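Local coordinates for protein peptidoglycan-N-acetylmuramic acid deacetylase PdaA (Bacillus subtilis, PDB 1W1A) that catalyses the deacetylation of N-acetylmuramic acid residues in peptidoglycan glycan strands, which leads to muramic delta-lactam in the spore cortex, at residues A[64-69]-A[89-94]; A[123-128]-A[157-162]; A[179-184]-A[212-217]. One frame throughout, in Å; residues are numbered along the deposited sequence.

Overall arrangement
The three contacts follow one another along the chain within the NodB homology region, and all touch the same bound amino sugar. Contacts 1 and 3 lie near the centre of the chain, their centres about 9 Å apart, and share the parallel sheet in which strand 61-68 is flanked by strands 90-93 and 211-215. Contact 2 joins two loops farther out, its centre about 15 Å from that of contact 1 and 16 Å from that of contact 3. Arg157 ties the three together: its guanidinium group forms a salt bridge to Asp67 and hydrogen bonds to Thr65, Val179 and Phe180. Strand ends and loops thus converge on one sugar-binding pocket.

Contact 1: A[64-69]-A[89-94]; sequences LTFDNG and GTFFVT. With NDG (2-acetamido-2-deoxy-alpha-D-glucopyranose), chain E.
A parallel beta-alpha-beta unit in the core of the NodB-type deacetylase fold brings Thr65 to Asn68 alongside Thr90 to Val93, with helix 75-84 making the connection. Backbone bonds run alternately across the pair: Phe66 N donates to Thr90 O, Phe92 N reaches Phe66 O at 2.7 Å in an almost straight bond (173°), and Asn68 N returns to Phe92 O. On the face toward helix 75-84, the rings of Phe66 and Phe91 lie side by side, their planes 12° apart and their centroids 4.6 Å apart, displaced far enough that one ring faces little more than the rim of the other. Both carry CG beside the backbone N, chi1 about -56°, which sends the two rings the same way. Asn68 ND2 comes in at the edge of the Phe91 ring, 3.5 Å from CD2. With an alanine at Phe91 the ring that lies against one face of Phe66 and gives its edge to Asn68 ND2 is gone, which would probably open a gap beside Phe66 and leave its ring freer to turn. The other face of the sheet carries Thr65, Asp67 and Phe92. Asp67, the proton acceptor by similarity, sets OD1 3.6 Å from Phe92 CB, its carboxylate nearly perpendicular to the ring, while Arg157 holds that oxygen in a salt bridge. The edge of the Phe92 ring meets the main chain, CD2 lying 3.4 Å from Phe66 O. At the sugar end, Gly69 N is 3.3 Å from the acetyl methyl C8 of the ligand. At the start of the pair a water accepts from Thr90 OG1 and donates to Leu64 O at 2.6 Å.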
loop_
_atom_site.group_PDB
_atom_site.type_symbol
_atom_site.label_atom_id
_atom_site.label_comp_id
_atom_site.label_asym_id
_atom_site.label_seq_id
_atom_site.Cartn_x
_atom_site.Cartn_y
_atom_site.Cartn_z
ATOM N N LEU A 64 -3.029 7.180 1.052
ATOM C CA LEU A 64 -2.257 6.437 2.038
ATOM C C LEU A 64 -2.458 4.925 1.957
ATOM O O LEU A 64 -3.597 4.434 1.955
ATOM C CB LEU A 64 -2.604 6.910 3.447
ATOM C CG LEU A 64 -2.449 8.410 3.680
ATOM C CD1 LEU A 64 -2.610 8.684 5.151
ATOM C CD2 LEU A 64 -1.077 8.890 3.183
ATOM N N THR A 65 -1.347 4.194 1.878
ATOM C CA THR A 65 -1.391 2.739 1.842
ATOM C C THR A 65 -0.372 2.255 2.858
ATOM O O THR A 65 0.633 2.923 3.117
ATOM C CB THR A 65 -0.988 2.141 0.454
ATOM O OG1 THR A 65 0.441 2.040 0.366
ATOM C CG2 THR A 65 -1.504 3.012 -0.694
ATOM N N PHE A 66 -0.635 1.086 3.425
ATOM C CA PHE A 66 0.260 0.490 4.399
ATOM C C PHE A 66 0.508 -0.976 4.041
ATOM O O PHE A 66 -0.315 -1.596 3.377
ATOM C CB PHE A 66 -0.366 0.554 5.792
ATOM C CG PHE A 66 -0.746 1.936 6.231
ATOM C CD1 PHE A 66 -1.929 2.528 5.782
ATOM C CD2 PHE A 66 0.065 2.640 7.124
ATOM C CE1 PHE A 66 -2.301 3.807 6.229
ATOM C CE2 PHE A 66 -0.295 3.914 7.574
ATOM C CZ PHE A 66 -1.476 4.498 7.131
ATOM N N ASP A 67 1.656 -1.512 4.460
ATOM C CA ASP A 67 1.974 -2.929 4.261
ATOM C C ASP A 67 2.049 -3.448 5.692
ATOM O O ASP A 67 2.751 -2.874 6.523
ATOM C CB ASP A 67 3.333 -3.136 3.581
ATOM C CG ASP A 67 3.306 -2.827 2.085
ATOM O OD1 ASP A 67 2.211 -2.584 1.530
ATOM O OD2 ASP A 67 4.391 -2.830 1.463
ATOM N N ASN A 68 1.328 -4.520 5.992
ATOM C CA ASN A 68 1.324 -5.054 7.345
ATOM C C ASN A 68 1.701 -6.516 7.391
ATOM O O ASN A 68 0.908 -7.377 7.013
ATOM C CB ASN A 68 -0.055 -4.823 7.956
ATOM C CG ASN A 68 -0.365 -3.344 8.099
ATOM O OD1 ASN A 68 -0.138 -2.743 9.163
ATOM N ND2 ASN A 68 -0.842 -2.736 7.014
ATOM N N GLY A 69 2.920 -6.787 7.844
ATOM C CA GLY A 69 3.398 -8.156 7.918
ATOM C C GLY A 69 3.240 -8.725 9.310
ATOM O O GLY A 69 3.006 -9.914 9.471
ATOM N N GLY A 89 -7.456 4.684 4.773
ATOM C CA GLY A 89 -6.245 3.956 4.428
ATOM C C GLY A 89 -6.472 2.637 3.694
ATOM O O GLY A 89 -7.570 2.077 3.691
ATOM N N THR A 90 -5.433 2.150 3.027
ATOM C CA THR A 90 -5.528 0.873 2.327
ATOM C C THR A 90 -4.377 0.063 2.901
ATOM O O THR A 90 -3.208 0.379 2.678
ATOM C CB THR A 90 -5.389 1.037 0.806
ATOM O OG1 THR A 90 -6.479 1.830 0.314
ATOM C CG2 THR A 90 -5.413 -0.319 0.114
ATOM N N PHE A 91 -4.727 -0.953 3.681
ATOM C CA PHE A 91 -3.741 -1.792 4.346
ATOM C C PHE A 91 -3.557 -3.118 3.635
ATOM O O PHE A 91 -4.499 -3.914 3.514
ATOM C CB PHE A 91 -4.171 -2.070 5.793
ATOM C CG PHE A 91 -4.385 -0.833 6.625
ATOM C CD1 PHE A 91 -5.591 -0.125 6.557
ATOM C CD2 PHE A 91 -3.392 -0.381 7.487
ATOM C CE1 PHE A 91 -5.802 1.012 7.338
ATOM C CE2 PHE A 91 -3.591 0.750 8.269
ATOM C CZ PHE A 91 -4.800 1.448 8.195
ATOM N N PHE A 92 -2.339 -3.356 3.172
ATOM C CA PHE A 92 -2.009 -4.597 2.486
ATOM C C PHE A 92 -1.506 -5.575 3.532
ATOM O O PHE A 92 -0.398 -5.433 4.040
ATOM C CB PHE A 92 -0.945 -4.333 1.429
ATOM C CG PHE A 92 -1.467 -3.599 0.226
ATOM C CD1 PHE A 92 -2.011 -4.297 -0.851
ATOM C CD2 PHE A 92 -1.439 -2.206 0.177
ATOM C CE1 PHE A 92 -2.516 -3.617 -1.959
ATOM C CE2 PHE A 92 -1.944 -1.518 -0.928
ATOM C CZ PHE A 92 -2.483 -2.223 -1.996
ATOM N N VAL A 93 -2.335 -6.567 3.851
ATOM C CA VAL A 93 -1.999 -7.550 4.868
ATOM C C VAL A 93 -1.536 -8.904 4.362
ATOM O O VAL A 93 -1.871 -9.333 3.246
ATOM C CB VAL A 93 -3.201 -7.791 5.812
ATOM C CG1 VAL A 93 -3.683 -6.464 6.404
ATOM C CG2 VAL A 93 -4.329 -8.479 5.045
ATOM N N THR A 94 -0.765 -9.583 5.208
ATOM C CA THR A 94 -0.264 -10.917 4.902
ATOM C C THR A 94 -1.094 -11.927 5.697
ATOM O O THR A 94 -1.923 -11.534 6.519
ATOM C CB THR A 94 1.214 -11.058 5.292
ATOM O OG1 THR A 94 1.352 -10.898 6.710
ATOM C CG2 THR A 94 2.056 -9.995 4.574
HETATM C C1 NDG E . 8.164 -6.227 2.012
HETATM C C2 NDG E . 7.443 -5.094 2.745
HETATM C C3 NDG E . 7.092 -4.042 1.703
HETATM C C4 NDG E . 8.393 -3.524 1.043
HETATM C C5 NDG E . 9.278 -4.683 0.521
HETATM C C6 NDG E . 10.680 -4.193 0.192
HETATM C C7 NDG E . 6.226 -5.615 4.757
HETATM C C8 NDG E . 5.191 -6.521 5.402
HETATM O O5 NDG E . 9.423 -5.738 1.513
HETATM O O3 NDG E . 6.372 -2.980 2.310
HETATM O O4 NDG E . 8.075 -2.670 -0.050
HETATM O O6 NDG E . 11.198 -3.380 1.243
HETATM O O7 NDG E . 6.990 -4.959 5.468
HETATM N N2 NDG E . 6.256 -5.575 3.426
HETATM O O1 NDG E . 7.397 -6.635 0.925
HETATM O O HOH W 1 -5.956 4.692 0.987
HETATM O O HOH W 2 4.041 -12.032 7.495
#

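Contact 2: A[123-128]-A[157-162]; sequences PDLTTK and RPPRGV. With NDG (2-acetamido-2-deoxy-alpha-D-glucopyranose), chain E.
One water is held between the two loops: Leu125 N donates to it at 3.0 Å, and Pro159 O (2.8 Å) and Val162 O (2.9 Å) can take its protons. Beside it the loops meet directly, Pro159 CB pressing on Pro123 O at 3.0 Å. Leu125 crosses the same proline ring at about a right angle and sets CD1 3.6 Å from Pro159 CD. Segment 157-162, with its Arg-Pro-Pro-Arg-Gly run, probably corresponds to the motif that lines one side of the substrate groove in NodB-type deacetylases, and segment 123-128 directly follows His122, which with His118 makes up the metal-binding histidine pair. Arg160 belongs to this groove through its backbone, N donating to O1 of the bound sugar at 2.7 Å. Its side chain turns toward the other loop, extended from CG to NE, and lays the guanidinium group flat over the Pro123-Asp124 peptide, with Asp124 N 3.5 Å above the centre of its plane; His122 O accepts from NE, which helps to fix the group's rotation. The Asp124 carboxylate is too far from Arg160 for a salt bridge and is engaged within its own turn, where OD1 accepts from Thr126 OG1. Farther along, Val162 CG1 packs against Thr126 CG2 at 3.9 Å, the two side chains crossing at about a right angle.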
loop_
_atom_site.group_PDB
_atom_site.type_symbol
_atom_site.label_atom_id
_atom_site.label_comp_id
_atom_site.label_asym_id
_atom_site.label_seq_id
_atom_site.Cartn_x
_atom_site.Cartn_y
_atom_site.Cartn_z
ATOM N N PRO A 123 5.555 -14.736 0.049
ATOM C CA PRO A 123 6.639 -15.320 -0.747
ATOM C C PRO A 123 7.004 -14.481 -1.979
ATOM O O PRO A 123 6.415 -13.426 -2.237
ATOM C CB PRO A 123 6.052 -16.656 -1.159
ATOM C CG PRO A 123 4.636 -16.246 -1.499
ATOM C CD PRO A 123 4.261 -15.341 -0.318
ATOM N N ASP A 124 7.987 -14.967 -2.732
ATOM C CA ASP A 124 8.396 -14.323 -3.970
ATOM C C ASP A 124 7.485 -14.976 -5.009
ATOM O O ASP A 124 7.757 -16.076 -5.489
ATOM C CB ASP A 124 9.853 -14.645 -4.294
ATOM C CG ASP A 124 10.300 -14.048 -5.616
ATOM O OD1 ASP A 124 9.547 -14.131 -6.607
ATOM O OD2 ASP A 124 11.413 -13.498 -5.675
ATOM N N LEU A 125 6.395 -14.296 -5.342
ATOM C CA LEU A 125 5.428 -14.814 -6.295
ATOM C C LEU A 125 6.019 -15.268 -7.623
ATOM O O LEU A 125 5.457 -16.160 -8.264
ATOM C CB LEU A 125 4.331 -13.772 -6.552
ATOM C CG LEU A 125 3.479 -13.284 -5.367
ATOM C CD1 LEU A 125 2.496 -12.225 -5.870
ATOM C CD2 LEU A 125 2.728 -14.455 -4.709
ATOM N N THR A 126 7.137 -14.682 -8.052
ATOM C CA THR A 126 7.715 -15.087 -9.335
ATOM C C THR A 126 8.240 -16.521 -9.266
ATOM O O THR A 126 8.554 -17.126 -10.289
ATOM C CB THR A 126 8.865 -14.150 -9.813
ATOM O OG1 THR A 126 10.064 -14.428 -9.078
ATOM C CG2 THR A 126 8.475 -12.688 -9.629
ATOM N N THR A 127 8.324 -17.064 -8.059
ATOM C CA THR A 127 8.777 -18.435 -7.875
ATOM C C THR A 127 7.571 -19.355 -7.714
ATOM O O THR A 127 7.730 -20.538 -7.422
ATOM C CB THR A 127 9.628 -18.592 -6.602
ATOM O OG1 THR A 127 8.860 -18.170 -5.471
ATOM C CG2 THR A 127 10.896 -17.772 -6.687
ATOM N N LYS A 128 6.371 -18.808 -7.901
ATOM C CA LYS A 128 5.143 -19.576 -7.730
ATOM C C LYS A 128 4.360 -19.824 -9.008
ATOM O O LYS A 128 4.469 -19.078 -9.976
ATOM C CB LYS A 128 4.247 -18.865 -6.721
ATOM C CG LYS A 128 4.924 -18.629 -5.397
ATOM C CD LYS A 128 5.249 -19.960 -4.776
ATOM C CE LYS A 128 6.128 -19.808 -3.560
ATOM N NZ LYS A 128 6.533 -21.141 -3.022
ATOM N N ARG A 157 -0.389 -6.049 -3.652
ATOM C CA ARG A 157 0.927 -5.457 -3.608
ATOM C C ARG A 157 1.872 -6.667 -3.480
ATOM O O ARG A 157 1.880 -7.365 -2.464
ATOM C CB ARG A 157 1.098 -4.483 -2.434
ATOM C CG ARG A 157 2.407 -3.701 -2.620
ATOM C CD ARG A 157 2.538 -2.490 -1.753
ATOM N NE ARG A 157 1.890 -1.294 -2.288
ATOM C CZ ARG A 157 1.405 -0.346 -1.495
ATOM N NH1 ARG A 157 1.512 -0.505 -0.178
ATOM N NH2 ARG A 157 0.825 0.738 -1.994
ATOM N N PRO A 158 2.649 -6.945 -4.536
ATOM C CA PRO A 158 3.593 -8.068 -4.573
ATOM C C PRO A 158 4.526 -8.142 -3.370
ATOM O O PRO A 158 5.215 -7.167 -3.036
ATOM C CB PRO A 158 4.357 -7.844 -5.878
ATOM C CG PRO A 158 3.348 -7.163 -6.745
ATOM C CD PRO A 158 2.712 -6.168 -5.789
ATOM N N PRO A 159 4.557 -9.306 -2.697
ATOM C CA PRO A 159 5.423 -9.473 -1.534
ATOM C C PRO A 159 6.865 -9.177 -1.908
ATOM O O PRO A 159 7.347 -9.636 -2.944
ATOM C CB PRO A 159 5.219 -10.932 -1.159
ATOM C CG PRO A 159 3.824 -11.191 -1.570
ATOM C CD PRO A 159 3.738 -10.510 -2.913
ATOM N N ARG A 160 7.538 -8.394 -1.066
ATOM C CA ARG A 160 8.940 -8.031 -1.265
ATOM C C ARG A 160 9.081 -7.028 -2.396
ATOM O O ARG A 160 10.192 -6.655 -2.774
ATOM C CB ARG A 160 9.767 -9.296 -1.557
ATOM C CG ARG A 160 9.373 -10.486 -0.672
ATOM C CD ARG A 160 10.085 -11.771 -1.038
ATOM N NE ARG A 160 9.593 -12.896 -0.241
ATOM C CZ ARG A 160 10.234 -14.055 -0.083
ATOM N NH1 ARG A 160 11.412 -14.261 -0.665
ATOM N NH2 ARG A 160 9.696 -15.012 0.668
ATOM N N GLY A 161 7.942 -6.587 -2.923
ATOM C CA GLY A 161 7.947 -5.627 -4.016
ATOM C C GLY A 161 8.449 -6.235 -5.310
ATOM O O GLY A 161 8.710 -5.531 -6.286
ATOM N N VAL A 162 8.573 -7.558 -5.321
ATOM C CA VAL A 162 9.062 -8.272 -6.496
ATOM C C VAL A 162 7.918 -8.779 -7.371
ATOM O O VAL A 162 6.906 -9.254 -6.865
ATOM C CB VAL A 162 9.941 -9.477 -6.077
ATOM C CG1 VAL A 162 10.410 -10.238 -7.303
ATOM C CG2 VAL A 162 11.120 -8.991 -5.255
HETATM C C1 NDG E . 8.164 -6.227 2.012
HETATM C C2 NDG E . 7.443 -5.094 2.745
HETATM C C3 NDG E . 7.092 -4.042 1.703
HETATM C C4 NDG E . 8.393 -3.524 1.043
HETATM C C5 NDG E . 9.278 -4.683 0.521
HETATM C C6 NDG E . 10.680 -4.193 0.192
HETATM C C7 NDG E . 6.226 -5.615 4.757
HETATM C C8 NDG E . 5.191 -6.521 5.402
HETATM O O5 NDG E . 9.423 -5.738 1.513
HETATM O O3 NDG E . 6.372 -2.980 2.310
HETATM O O4 NDG E . 8.075 -2.670 -0.050
HETATM O O6 NDG E . 11.198 -3.380 1.243
HETATM O O7 NDG E . 6.990 -4.959 5.468
HETATM N N2 NDG E . 6.256 -5.575 3.426
HETATM O O1 NDG E . 7.397 -6.635 0.925
HETATM O O HOH W 3 6.372 -11.367 -4.903
#

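Contact 3: A[179-184]-A[212-217]; sequences VFWSVA and IYLLHT. With NDG (2-acetamido-2-deoxy-alpha-D-glucopyranose), chain E.
Leu214 CD2 covers one face of the Trp181 indole, 3.8 Å from the centroid of the five-membered ring, and Val183 CG1 sits squarely over the Tyr213 ring, 3.8 Å from its centroid and only 3° off the normal. Val183 also reaches that ring with its second branch, CG2 lying 3.5 Å from Tyr213 CE1. Trp181 carries CG between its backbone N and carbonyl carbon (chi1 60°), and the indole runs alongside Leu214, both side chains pointing the same way. The six-membered ring of the indole comes near the bound sugar, CH2 being 3.8 Å from its O4, consistent with Trp181 and Leu214 forming an apolar wall of the pocket. Two N-H groups converge on Ile212 O: Ser182 N in the carbonyl plane at 2.8 Å and almost straight (176°), and Val183 N at 3.2 Å from above that plane. The serine answers with its side chain, OG accepting from Ile212 N at 2.7 Å while His208 NE2 bonds to the same hydroxyl. Leu214 N then closes on Val183 O, completing a single beta bridge between Val183 and Tyr213. Past the strand, His216 NE2 shares a hydrogen bond with O3 of the sugar at 2.9 Å, and ND1 is bonded to Asp187; by similarity His216 is the proton donor and Asp187 raises its pKa. In the fold, segment 179-184 leads from strand 177-178 along the flank of strand 211-215, whose backbone pairs with strand 61-68. Helix 222-235 packs against Tyr213 and Leu215 through Leu233 and Leu226, and the Tyr213 hydroxyl bonds to Met203 O in helix 196-205.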
loop_
_atom_site.group_PDB
_atom_site.type_symbol
_atom_site.label_atom_id
_atom_site.label_comp_id
_atom_site.label_asym_id
_atom_site.label_seq_id
_atom_site.Cartn_x
_atom_site.Cartn_y
_atom_site.Cartn_z
ATOM N N VAL A 179 -1.093 -2.634 -7.138
ATOM C CA VAL A 179 -0.810 -1.290 -6.690
ATOM C C VAL A 179 0.595 -1.163 -6.114
ATOM O O VAL A 179 0.914 -1.804 -5.115
ATOM C CB VAL A 179 -1.802 -0.866 -5.575
ATOM C CG1 VAL A 179 -1.511 0.561 -5.140
ATOM C CG2 VAL A 179 -3.247 -1.023 -6.052
ATOM N N PHE A 180 1.421 -0.329 -6.736
ATOM C CA PHE A 180 2.760 -0.082 -6.233
ATOM C C PHE A 180 2.714 1.196 -5.392
ATOM O O PHE A 180 1.719 1.442 -4.703
ATOM C CB PHE A 180 3.748 0.035 -7.389
ATOM C CG PHE A 180 3.989 -1.274 -8.096
ATOM C CD1 PHE A 180 4.592 -2.329 -7.431
ATOM C CD2 PHE A 180 3.541 -1.476 -9.393
ATOM C CE1 PHE A 180 4.739 -3.575 -8.047
ATOM C CE2 PHE A 180 3.684 -2.714 -10.014
ATOM C CZ PHE A 180 4.280 -3.762 -9.340
ATOM N N TRP A 181 3.758 2.013 -5.438
ATOM C CA TRP A 181 3.779 3.229 -4.629
ATOM C C TRP A 181 4.711 4.270 -5.219
ATOM O O TRP A 181 5.525 3.965 -6.081
ATOM C CB TRP A 181 4.213 2.899 -3.198
ATOM C CG TRP A 181 5.563 2.282 -3.109
ATOM C CD1 TRP A 181 6.734 2.915 -2.846
ATOM C CD2 TRP A 181 5.890 0.900 -3.322
ATOM N NE1 TRP A 181 7.780 2.017 -2.882
ATOM C CE2 TRP A 181 7.288 0.774 -3.172
ATOM C CE3 TRP A 181 5.134 -0.244 -3.625
ATOM C CZ2 TRP A 181 7.952 -0.455 -3.316
ATOM C CZ3 TRP A 181 5.792 -1.466 -3.769
ATOM C CH2 TRP A 181 7.192 -1.559 -3.614
ATOM N N SER A 182 4.598 5.504 -4.746
ATOM C CA SER A 182 5.418 6.579 -5.277
ATOM C C SER A 182 6.214 7.259 -4.174
ATOM O O SER A 182 7.080 8.086 -4.448
ATOM C CB SER A 182 4.533 7.608 -6.011
ATOM O OG SER A 182 3.743 8.363 -5.104
ATOM N N VAL A 183 5.900 6.910 -2.928
ATOM C CA VAL A 183 6.593 7.459 -1.759
ATOM C C VAL A 183 6.805 6.345 -0.742
ATOM O O VAL A 183 5.856 5.648 -0.360
ATOM C CB VAL A 183 5.781 8.584 -1.063
ATOM C CG1 VAL A 183 6.443 8.958 0.280
ATOM C CG2 VAL A 183 5.685 9.796 -1.967
ATOM N N ALA A 184 8.054 6.185 -0.316
ATOM C CA ALA A 184 8.430 5.181 0.671
ATOM C C ALA A 184 9.765 5.592 1.272
ATOM O O ALA A 184 10.504 6.369 0.679
ATOM C CB ALA A 184 8.564 3.807 0.018
ATOM N N ILE A 212 1.263 8.145 -3.995
ATOM C CA ILE A 212 0.749 6.977 -3.313
ATOM C C ILE A 212 1.808 6.592 -2.296
ATOM O O ILE A 212 2.869 6.049 -2.642
ATOM C CB ILE A 212 0.515 5.783 -4.262
ATOM C CG1 ILE A 212 -0.547 6.144 -5.305
ATOM C CG2 ILE A 212 0.064 4.549 -3.449
ATOM C CD1 ILE A 212 -0.790 5.028 -6.317
ATOM N N TYR A 213 1.519 6.889 -1.038
ATOM C CA TYR A 213 2.430 6.577 0.050
ATOM C C TYR A 213 2.365 5.117 0.459
ATOM O O TYR A 213 1.304 4.483 0.379
ATOM C CB TYR A 213 2.102 7.428 1.275
ATOM C CG TYR A 213 2.565 8.855 1.190
ATOM C CD1 TYR A 213 2.521 9.554 -0.015
ATOM C CD2 TYR A 213 3.007 9.527 2.331
ATOM C CE1 TYR A 213 2.902 10.872 -0.084
ATOM C CE2 TYR A 213 3.392 10.863 2.270
ATOM C CZ TYR A 213 3.339 11.524 1.058
ATOM O OH TYR A 213 3.761 12.831 0.983
ATOM N N LEU A 214 3.516 4.592 0.869
ATOM C CA LEU A 214 3.632 3.230 1.374
ATOM C C LEU A 214 4.283 3.392 2.737
ATOM O O LEU A 214 5.448 3.761 2.838
ATOM C CB LEU A 214 4.525 2.347 0.492
ATOM C CG LEU A 214 5.133 1.186 1.303
ATOM C CD1 LEU A 214 4.047 0.275 1.789
ATOM C CD2 LEU A 214 6.129 0.415 0.455
ATOM N N LEU A 215 3.529 3.119 3.787
ATOM C CA LEU A 215 4.050 3.258 5.139
ATOM C C LEU A 215 3.920 1.947 5.886
ATOM O O LEU A 215 3.182 1.054 5.471
ATOM C CB LEU A 215 3.263 4.332 5.900
ATOM C CG LEU A 215 3.129 5.726 5.262
ATOM C CD1 LEU A 215 2.020 6.491 5.987
ATOM C CD2 LEU A 215 4.498 6.485 5.332
ATOM N N HIS A 216 4.651 1.839 6.985
ATOM C CA HIS A 216 4.579 0.662 7.831
ATOM C C HIS A 216 4.131 1.239 9.155
ATOM O O HIS A 216 4.292 2.434 9.383
ATOM C CB HIS A 216 5.948 -0.021 7.942
ATOM C CG HIS A 216 6.463 -0.495 6.625
ATOM N ND1 HIS A 216 7.223 0.305 5.794
ATOM C CD2 HIS A 216 6.225 -1.638 5.937
ATOM C CE1 HIS A 216 7.427 -0.326 4.650
ATOM N NE2 HIS A 216 6.831 -1.507 4.710
ATOM N N THR A 217 3.547 0.407 10.010
ATOM C CA THR A 217 3.048 0.866 11.301
ATOM C C THR A 217 3.786 0.152 12.433
ATOM O O THR A 217 3.223 -0.081 13.516
ATOM C CB THR A 217 1.526 0.558 11.431
ATOM O OG1 THR A 217 1.332 -0.860 11.457
ATOM C CG2 THR A 217 0.753 1.109 10.254
HETATM C C1 NDG E . 8.164 -6.227 2.012
HETATM C C2 NDG E . 7.443 -5.094 2.745
HETATM C C3 NDG E . 7.092 -4.042 1.703
HETATM C C4 NDG E . 8.393 -3.524 1.043
HETATM C C5 NDG E . 9.278 -4.683 0.521
HETATM C C6 NDG E . 10.680 -4.193 0.192
HETATM C C7 NDG E . 6.226 -5.615 4.757
HETATM C C8 NDG E . 5.191 -6.521 5.402
HETATM O O5 NDG E . 9.423 -5.738 1.513
HETATM O O3 NDG E . 6.372 -2.980 2.310
HETATM O O4 NDG E . 8.075 -2.670 -0.050
HETATM O O6 NDG E . 11.198 -3.380 1.243
HETATM O O7 NDG E . 6.990 -4.959 5.468
HETATM N N2 NDG E . 6.256 -5.575 3.426
HETATM O O1 NDG E . 7.397 -6.635 0.925
#